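Local coordinates for protein integral membrane indolylacetylinositol arabinosyltransferase EmbC (Mycolicibacterium smegmatis, PDB 7BVE) that probably transfers arabinose units to build the arabinan of the mycobacterial cell wall, as a membrane-embedded glycosyltransferase of the emb family, at residues Ser773-Asp778 / Ala902-Arg907. Numbering follows the deposited sequence.
Sequences SDVSAD and AAPAWR
The Asp778 carboxylate reaches the CB atoms of Ala905 and Trp906, lying obliquely to the indole with the two planes 65° apart. Its OD1 is 3.6 Å from Ala905 CB, and its OD2 is 3.4 Å from Trp906 CB. The backbones draw nearest where the CA atoms of Ser776 and Ala905 lie 4.9 Å apart. Burial is greatest here: Ser776 and Trp906 are both buried, although Ser776 CB approaches Trp906 NE1 only loosely, at 4.4 Å and oblique to the ring. Trp937 adjoins Ser776, while Pro822 and Thr941 border Trp906. Val775 lies at the solvent-exposed end as an apolar neighbour of Pro904, their exact spacing doubtful. Pro904 follows a cis peptide bond and turns its CB toward the 773-778 loop, as does Ala905. No hydrogen bond crosses; the segments meet through side-chain packing, and Asp778 OD2 and Trp906 O, 3.2 Å apart, are two acceptors that do not bond. Both segments belong to the C-terminal domain: 773-778 lies in the loop after strand 762-764, whereas 902-907 leads from strand 895-899 into its antiparallel neighbour 907-912, which Arg907 begins, with Pro904 and Arg907 hydrogen-bonded through the backbone to Gly869 and Ala867, respectively.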
loop_
_atom_site.group_PDB
_atom_site.type_symbol
_atom_site.label_atom_id
_atom_site.label_comp_id
_atom_site.label_asym_id
_atom_site.label_seq_id
_atom_site.Cartn_x
_atom_site.Cartn_y
_atom_site.Cartn_z
ATOM N N SER A 773 18.592 -31.733 -12.528
ATOM C CA SER A 773 19.403 -30.936 -13.437
ATOM C C SER A 773 18.781 -29.589 -13.766
ATOM O O SER A 773 19.446 -28.759 -14.395
ATOM C CB SER A 773 19.640 -31.714 -14.730
ATOM O OG SER A 773 18.424 -31.905 -15.430
ATOM N N ASP A 774 17.538 -29.347 -13.357
ATOM C CA ASP A 774 16.808 -28.158 -13.785
ATOM C C ASP A 774 16.908 -27.012 -12.781
ATOM O O ASP A 774 17.137 -25.863 -13.168
ATOM C CB ASP A 774 15.346 -28.533 -14.065
ATOM C CG ASP A 774 14.693 -29.274 -12.911
ATOM O OD1 ASP A 774 15.389 -29.584 -11.919
ATOM O OD2 ASP A 774 13.479 -29.551 -13.000
ATOM N N VAL A 775 16.745 -27.310 -11.493
ATOM C CA VAL A 775 16.726 -26.253 -10.489
ATOM C C VAL A 775 18.147 -25.892 -10.071
ATOM O O VAL A 775 18.476 -24.714 -9.881
ATOM C CB VAL A 775 15.863 -26.687 -9.289
ATOM C CG1 VAL A 775 15.814 -25.602 -8.223
ATOM C CG2 VAL A 775 14.459 -27.056 -9.750
ATOM N N SER A 776 19.013 -26.891 -9.948
ATOM C CA SER A 776 20.396 -26.680 -9.530
ATOM C C SER A 776 21.189 -26.072 -10.680
ATOM O O SER A 776 21.664 -26.779 -11.571
ATOM C CB SER A 776 21.008 -27.996 -9.069
ATOM O OG SER A 776 20.343 -28.475 -7.918
ATOM N N ALA A 777 21.337 -24.748 -10.655
ATOM C CA ALA A 777 22.099 -24.026 -11.662
ATOM C C ALA A 777 22.589 -22.718 -11.054
ATOM O O ALA A 777 21.833 -22.031 -10.364
ATOM C CB ALA A 777 21.259 -23.749 -12.914
ATOM N N ASP A 778 23.848 -22.383 -11.322
ATOM C CA ASP A 778 24.503 -21.194 -10.797
ATOM C C ASP A 778 25.305 -20.513 -11.895
ATOM O O ASP A 778 25.590 -21.130 -12.928
ATOM C CB ASP A 778 25.439 -21.529 -9.624
ATOM C CG ASP A 778 24.702 -21.718 -8.325
ATOM O OD1 ASP A 778 23.613 -21.132 -8.163
ATOM O OD2 ASP A 778 25.228 -22.424 -7.451
ATOM N N ALA A 902 20.647 -19.387 -1.137
ATOM C CA ALA A 902 19.299 -19.576 -1.571
ATOM C C ALA A 902 19.217 -21.038 -1.925
ATOM O O ALA A 902 20.066 -21.556 -2.641
ATOM C CB ALA A 902 19.028 -18.724 -2.778
ATOM N N ALA A 903 18.190 -21.707 -1.430
ATOM C CA ALA A 903 18.039 -23.121 -1.665
ATOM C C ALA A 903 16.970 -23.412 -2.687
ATOM O O ALA A 903 15.853 -22.917 -2.579
ATOM C CB ALA A 903 17.721 -23.807 -0.360
ATOM N N PRO A 904 17.303 -24.222 -3.685
ATOM C CA PRO A 904 18.153 -25.358 -3.432
ATOM C C PRO A 904 19.502 -25.353 -4.104
ATOM O O PRO A 904 20.122 -26.409 -4.119
ATOM C CB PRO A 904 17.362 -26.445 -4.062
ATOM C CG PRO A 904 16.734 -25.810 -5.268
ATOM C CD PRO A 904 16.624 -24.341 -4.981
ATOM N N ALA A 905 19.976 -24.234 -4.622
ATOM C CA ALA A 905 21.207 -24.218 -5.379
ATOM C C ALA A 905 22.498 -24.408 -4.696
ATOM O O ALA A 905 22.615 -24.164 -3.510
ATOM C CB ALA A 905 21.255 -22.978 -6.179
ATOM N N TRP A 906 23.499 -24.847 -5.443
ATOM C CA TRP A 906 24.795 -25.032 -4.754
ATOM C C TRP A 906 25.179 -23.834 -3.887
ATOM O O TRP A 906 25.001 -22.727 -4.299
ATOM C CB TRP A 906 25.889 -25.320 -5.769
ATOM C CG TRP A 906 25.759 -26.586 -6.544
ATOM C CD1 TRP A 906 25.201 -26.731 -7.772
ATOM C CD2 TRP A 906 26.263 -27.879 -6.187
ATOM N NE1 TRP A 906 25.317 -28.019 -8.200
ATOM C CE2 TRP A 906 25.953 -28.747 -7.243
ATOM C CE3 TRP A 906 26.943 -28.391 -5.085
ATOM C CZ2 TRP A 906 26.302 -30.086 -7.227
ATOM C CZ3 TRP A 906 27.279 -29.717 -5.059
ATOM C CH2 TRP A 906 26.949 -30.551 -6.114
ATOM N N ARG A 907 25.710 -24.125 -2.704
ATOM C CA ARG A 907 26.150 -23.114 -1.757
ATOM C C ARG A 907 27.312 -23.679 -0.948
ATOM O O ARG A 907 27.678 -24.845 -1.101
ATOM C CB ARG A 907 25.004 -22.710 -0.829
ATOM C CG ARG A 907 24.119 -23.866 -0.394
ATOM C CD ARG A 907 22.777 -23.371 0.121
ATOM N NE ARG A 907 21.905 -24.471 0.521
ATOM C CZ ARG A 907 20.865 -24.341 1.339
ATOM N NH1 ARG A 907 20.127 -25.398 1.649
ATOM N NH2 ARG A 907 20.564 -23.154 1.848
#